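Local coordinates for E3 ubiquitin-protein ligase HERC2 (Homo sapiens, PDB 4L1M) that acts as an E3 ubiquitin-protein ligase, here represented by its first RCC1-like beta-propeller domain, which probably serves as a protein-interaction platform, at residues L50-T56 and F65-R70; G72-T76 and Q87-L92. One frame throughout, in Å; residues are numbered along the deposited sequence.

Contact 1 of 2, residues L50-T56 and F65-R70; sequences LANLGVT and FLILSR
Ile-67 spreads its two branches over Leu-50, Leu-53 and Val-55. Its CG2, anti to the backbone N, meets Val-55 CG2 at 3.7 Å and Leu-53 CD1 at 4.0 Å, whereas Ile-67 CD1 is turned to Leu-50 CD2, the two side chains roughly perpendicular to each other. The other branch of Leu-50, CD1, lies at the edge of the Phe-65 ring, 4.1 Å from Phe-65 CE2.

Polar bonds fix the far end. Thr-56 N donates to Leu-68 O at 3.0 Å (172° at the hydrogen), and Arg-70 N to Gly-54 O at 2.8 Å; they flank Val-55 and Ser-69, an antiparallel non-hydrogen-bonded pair. Arg-70, bent at chi2 (-71°), swings its guanidinium back so that NH1 reaches Leu-53 O at 3.0 Å; the oxygen lies in the guanidinium plane, but the donor stands above the carbonyl plane.

Val-27 touches both Leu-50 and Val-55, and Phe-376 meets the Phe-65 ring, both from the neighbouring sheet that holds strands 27-31 and 374-379. Gly-54, with positive phi, leads the chain out of the short helix into strand 55-60, which pairs with strand 64-69: the innermost hairpin of a blade in the RCC1-like beta-propeller.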
loop_
_atom_site.group_PDB
_atom_site.type_symbol
_atom_site.label_atom_id
_atom_site.label_comp_id
_atom_site.label_asym_id
_atom_site.label_seq_id
_atom_site.Cartn_x
_atom_site.Cartn_y
_atom_site.Cartn_z
ATOM N N LEU A 50 1.495 -17.380 11.740
ATOM C CA LEU A 50 0.621 -16.236 11.471
ATOM C C LEU A 50 -0.866 -16.547 11.577
ATOM O O LEU A 50 -1.646 -15.708 11.988
ATOM C CB LEU A 50 0.886 -15.703 10.067
ATOM C CG LEU A 50 2.296 -15.205 9.808
ATOM C CD1 LEU A 50 2.426 -14.750 8.367
ATOM C CD2 LEU A 50 2.671 -14.068 10.757
ATOM N N ALA A 51 -1.258 -17.752 11.195
ATOM C CA ALA A 51 -2.655 -18.143 11.228
ATOM C C ALA A 51 -3.208 -18.109 12.655
ATOM O O ALA A 51 -4.382 -17.769 12.853
ATOM C CB ALA A 51 -2.826 -19.528 10.626
ATOM N N ASN A 52 -2.377 -18.477 13.639
ATOM C CA ASN A 52 -2.780 -18.444 15.062
ATOM C C ASN A 52 -3.299 -17.079 15.496
ATOM O O ASN A 52 -4.228 -16.972 16.288
ATOM C CB ASN A 52 -1.611 -18.833 15.967
ATOM C CG ASN A 52 -1.213 -20.299 15.838
ATOM O OD1 ASN A 52 -1.839 -21.076 15.118
ATOM N ND2 ASN A 52 -0.169 -20.689 16.560
ATOM N N LEU A 53 -2.718 -16.034 14.933
ATOM C CA LEU A 53 -3.111 -14.676 15.253
ATOM C C LEU A 53 -4.513 -14.309 14.760
ATOM O O LEU A 53 -5.177 -13.462 15.355
ATOM C CB LEU A 53 -2.123 -13.690 14.644
ATOM C CG LEU A 53 -0.616 -13.871 14.863
ATOM C CD1 LEU A 53 0.092 -12.582 14.464
ATOM C CD2 LEU A 53 -0.253 -14.229 16.286
ATOM N N GLY A 54 -4.964 -14.936 13.673
ATOM C CA GLY A 54 -6.197 -14.498 13.022
ATOM C C GLY A 54 -5.928 -13.214 12.268
ATOM O O GLY A 54 -6.244 -12.119 12.737
ATOM N N VAL A 55 -5.341 -13.356 11.087
ATOM C CA VAL A 55 -4.882 -12.208 10.291
ATOM C C VAL A 55 -6.036 -11.509 9.565
ATOM O O VAL A 55 -6.874 -12.172 8.938
ATOM C CB VAL A 55 -3.831 -12.654 9.276
ATOM C CG1 VAL A 55 -3.320 -11.478 8.489
ATOM C CG2 VAL A 55 -2.680 -13.332 9.987
ATOM N N THR A 56 -6.104 -10.184 9.700
ATOM C CA THR A 56 -7.083 -9.374 8.962
ATOM C C THR A 56 -6.362 -8.461 7.984
ATOM O O THR A 56 -6.930 -8.085 6.957
ATOM C CB THR A 56 -8.012 -8.536 9.887
ATOM O OG1 THR A 56 -7.255 -7.539 10.597
ATOM C CG2 THR A 56 -8.710 -9.417 10.887
ATOM N N PHE A 65 7.411 -6.876 8.543
ATOM C CA PHE A 65 6.006 -6.621 8.305
ATOM C C PHE A 65 5.228 -6.620 9.592
ATOM O O PHE A 65 5.622 -7.264 10.567
ATOM C CB PHE A 65 5.388 -7.588 7.272
ATOM C CG PHE A 65 5.443 -9.048 7.653
ATOM C CD1 PHE A 65 6.612 -9.751 7.589
ATOM C CD2 PHE A 65 4.294 -9.735 8.000
ATOM C CE1 PHE A 65 6.647 -11.104 7.917
ATOM C CE2 PHE A 65 4.327 -11.081 8.311
ATOM C CZ PHE A 65 5.503 -11.765 8.266
ATOM N N LEU A 66 4.133 -5.872 9.564
ATOM C CA LEU A 66 3.201 -5.797 10.642
ATOM C C LEU A 66 2.015 -6.672 10.312
ATOM O O LEU A 66 1.604 -6.762 9.144
ATOM C CB LEU A 66 2.703 -4.365 10.804
ATOM C CG LEU A 66 3.691 -3.306 11.278
ATOM C CD1 LEU A 66 2.946 -2.025 11.529
ATOM C CD2 LEU A 66 4.417 -3.722 12.553
ATOM N N ILE A 67 1.453 -7.304 11.338
ATOM C CA ILE A 67 0.251 -8.115 11.179
ATOM C C ILE A 67 -0.798 -7.613 12.145
ATOM O O ILE A 67 -0.508 -7.456 13.327
ATOM C CB ILE A 67 0.529 -9.582 11.508
ATOM C CG1 ILE A 67 1.767 -10.097 10.767
ATOM C CG2 ILE A 67 -0.656 -10.436 11.159
ATOM C CD1 ILE A 67 3.028 -10.146 11.619
ATOM N N LEU A 68 -2.009 -7.365 11.655
ATOM C CA LEU A 68 -3.123 -6.969 12.514
ATOM C C LEU A 68 -3.985 -8.198 12.767
ATOM O O LEU A 68 -4.364 -8.876 11.809
ATOM C CB LEU A 68 -3.958 -5.901 11.826
ATOM C CG LEU A 68 -5.191 -5.413 12.596
ATOM C CD1 LEU A 68 -4.747 -4.784 13.898
ATOM C CD2 LEU A 68 -6.027 -4.433 11.775
ATOM N N SER A 69 -4.309 -8.456 14.040
ATOM C CA SER A 69 -5.097 -9.628 14.434
ATOM C C SER A 69 -6.559 -9.280 14.588
ATOM O O SER A 69 -6.916 -8.112 14.822
ATOM C CB SER A 69 -4.635 -10.188 15.773
ATOM O OG SER A 69 -3.407 -9.643 16.151
ATOM N N ARG A 70 -7.414 -10.296 14.457
ATOM C CA ARG A 70 -8.869 -10.153 14.626
ATOM C C ARG A 70 -9.211 -9.371 15.913
ATOM O O ARG A 70 -10.140 -8.549 15.920
ATOM C CB ARG A 70 -9.540 -11.539 14.592
ATOM C CG ARG A 70 -9.618 -12.288 15.900
ATOM C CD ARG A 70 -8.298 -12.820 16.420
ATOM N NE ARG A 70 -8.502 -13.331 17.789
ATOM C CZ ARG A 70 -7.549 -13.840 18.569
ATOM N NH1 ARG A 70 -6.297 -13.939 18.132
ATOM N NH2 ARG A 70 -7.863 -14.275 19.803
#

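Contact 2 of 2, residues G72-T76 and Q87-L92; sequences GRVYT and QLVQGL
The outer hairpin of a four-stranded propeller blade brings strand 74-78 against the short edge strand 87-88. Thr-76 and Gln-87 form an antiparallel hydrogen-bonded pair: Thr-76 N donates to Gln-87 O at 2.7 Å, and Gln-87 N returns a bond to Thr-76 O at 2.9 Å. The next pair, Tyr-75 with Leu-88, is non-hydrogen-bonded, and beyond it Val-89 N donates to Val-74 O at 2.9 Å, extending the pairing past the end of the short strand.

On one side of the sheet, Val-74 CG1 and Val-89 CG2 are 3.8 Å apart, the two side chains running alongside each other in the same direction. Past Gly-91 the loop brings Leu-92 to the same valine, its CD1 3.8 Å from Val-74 CB. Pro-140 touches both Val-89 and Leu-92, and Trp-121 and Tyr-119 add contacts from strand 118-122, so Val-89 and Leu-92 meet the following blade.

Tyr-75 and Leu-88 occupy the other side. With chi1 at -172° and chi2 at 68°, Leu-88 sets CD1 over one face of the Tyr-75 ring in a CH-pi contact, 4.0 Å from the ring centroid and displaced toward the CZ and CE2 rim.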
loop_
_atom_site.group_PDB
_atom_site.type_symbol
_atom_site.label_atom_id
_atom_site.label_comp_id
_atom_site.label_asym_id
_atom_site.label_seq_id
_atom_site.Cartn_x
_atom_site.Cartn_y
_atom_site.Cartn_z
ATOM N N GLY A 72 -7.534 -7.017 17.348
ATOM C CA GLY A 72 -7.086 -5.634 17.354
ATOM C C GLY A 72 -5.709 -5.429 17.943
ATOM O O GLY A 72 -5.365 -4.325 18.377
ATOM N N ARG A 73 -4.911 -6.489 17.966
ATOM C CA ARG A 73 -3.520 -6.348 18.328
ATOM C C ARG A 73 -2.635 -6.379 17.083
ATOM O O ARG A 73 -3.026 -6.887 16.049
ATOM C CB ARG A 73 -3.135 -7.431 19.314
ATOM C CG ARG A 73 -3.813 -7.251 20.656
ATOM C CD ARG A 73 -3.491 -8.406 21.582
ATOM N NE ARG A 73 -4.457 -8.514 22.681
ATOM C CZ ARG A 73 -4.514 -9.531 23.546
ATOM N NH1 ARG A 73 -3.655 -10.551 23.463
ATOM N NH2 ARG A 73 -5.442 -9.532 24.501
ATOM N N VAL A 74 -1.434 -5.841 17.226
ATOM C CA VAL A 74 -0.478 -5.706 16.149
ATOM C C VAL A 74 0.832 -6.456 16.473
ATOM O O VAL A 74 1.392 -6.317 17.563
ATOM C CB VAL A 74 -0.170 -4.236 15.915
ATOM C CG1 VAL A 74 0.932 -4.070 14.870
ATOM C CG2 VAL A 74 -1.415 -3.503 15.447
ATOM N N TYR A 75 1.308 -7.254 15.521
ATOM C CA TYR A 75 2.516 -8.017 15.705
ATOM C C TYR A 75 3.499 -7.651 14.649
ATOM O O TYR A 75 3.117 -7.167 13.570
ATOM C CB TYR A 75 2.221 -9.502 15.608
ATOM C CG TYR A 75 1.326 -9.986 16.711
ATOM C CD1 TYR A 75 -0.035 -9.734 16.671
ATOM C CD2 TYR A 75 1.836 -10.653 17.813
ATOM C CE1 TYR A 75 -0.866 -10.160 17.694
ATOM C CE2 TYR A 75 1.006 -11.065 18.841
ATOM C CZ TYR A 75 -0.345 -10.816 18.769
ATOM O OH TYR A 75 -1.215 -11.230 19.750
ATOM N N THR A 76 4.776 -7.886 14.937
ATOM C CA THR A 76 5.818 -7.587 13.973
ATOM C C THR A 76 6.717 -8.793 13.772
ATOM O O THR A 76 6.995 -9.538 14.719
ATOM C CB THR A 76 6.634 -6.321 14.387
ATOM O OG1 THR A 76 7.578 -5.996 13.362
ATOM C CG2 THR A 76 7.383 -6.511 15.723
ATOM N N GLN A 87 6.084 -10.928 17.140
ATOM C CA GLN A 87 6.154 -10.358 18.468
ATOM C C GLN A 87 5.149 -9.233 18.559
ATOM O O GLN A 87 4.901 -8.501 17.600
ATOM C CB GLN A 87 7.557 -9.843 18.765
ATOM C CG GLN A 87 8.621 -10.914 18.727
ATOM C CD GLN A 87 8.434 -11.946 19.812
ATOM O OE1 GLN A 87 8.598 -11.657 21.002
ATOM N NE2 GLN A 87 8.106 -13.171 19.407
ATOM N N LEU A 88 4.572 -9.124 19.743
ATOM C CA LEU A 88 3.561 -8.148 20.022
ATOM C C LEU A 88 4.223 -6.781 19.991
ATOM O O LEU A 88 5.272 -6.606 20.583
ATOM C CB LEU A 88 2.969 -8.426 21.419
ATOM C CG LEU A 88 1.736 -7.606 21.820
ATOM C CD1 LEU A 88 0.523 -7.992 20.986
ATOM C CD2 LEU A 88 1.438 -7.795 23.304
ATOM N N VAL A 89 3.614 -5.833 19.289
ATOM C CA VAL A 89 4.052 -4.461 19.341
ATOM C C VAL A 89 3.513 -3.852 20.626
ATOM O O VAL A 89 2.334 -3.695 20.787
ATOM C CB VAL A 89 3.578 -3.668 18.109
ATOM C CG1 VAL A 89 3.979 -2.197 18.222
ATOM C CG2 VAL A 89 4.166 -4.285 16.837
ATOM N N GLN A 90 4.404 -3.533 21.549
ATOM C CA GLN A 90 4.036 -2.921 22.825
ATOM C C GLN A 90 3.652 -1.446 22.635
ATOM O O GLN A 90 4.164 -0.762 21.744
ATOM C CB GLN A 90 5.220 -3.045 23.802
ATOM C CG GLN A 90 5.515 -4.485 24.233
ATOM C CD GLN A 90 4.428 -5.078 25.120
ATOM O OE1 GLN A 90 3.519 -4.374 25.558
ATOM N NE2 GLN A 90 4.511 -6.380 25.383
ATOM N N GLY A 91 2.762 -0.952 23.479
ATOM C CA GLY A 91 2.356 0.446 23.411
ATOM C C GLY A 91 1.031 0.644 22.708
ATOM O O GLY A 91 0.509 1.756 22.683
ATOM N N LEU A 92 0.470 -0.435 22.172
ATOM C CA LEU A 92 -0.879 -0.405 21.592
ATOM C C LEU A 92 -1.912 -1.191 22.394
ATOM O O LEU A 92 -3.113 -1.123 22.091
ATOM C CB LEU A 92 -0.846 -0.961 20.177
ATOM C CG LEU A 92 0.107 -0.258 19.218
ATOM C CD1 LEU A 92 0.107 -0.985 17.899
ATOM C CD2 LEU A 92 -0.263 1.199 19.013
#

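Overall arrangement
Contact 1 closes before contact 2 opens; their centres lie about 10 Å apart, and both reach the same antiparallel sheet, whose strand order is 55-60, 64-69, 74-78, 87-88. Each contact joins an edge strand to one of the two central strands, and those central strands are neighbours: Ile-67 N lies 2.8 Å from Tyr-75 O, a probable hydrogen bond. Leu-53 CD1 also packs on Tyr-75 CD1 at 3.6 Å, so the tyrosine contributes to both. The simple up-and-down order is that of a propeller blade, which the two contacts span from inner to outer strand. The chain forms seven such four-stranded sheets, consistent with the seven-bladed propeller of the RCC1 family.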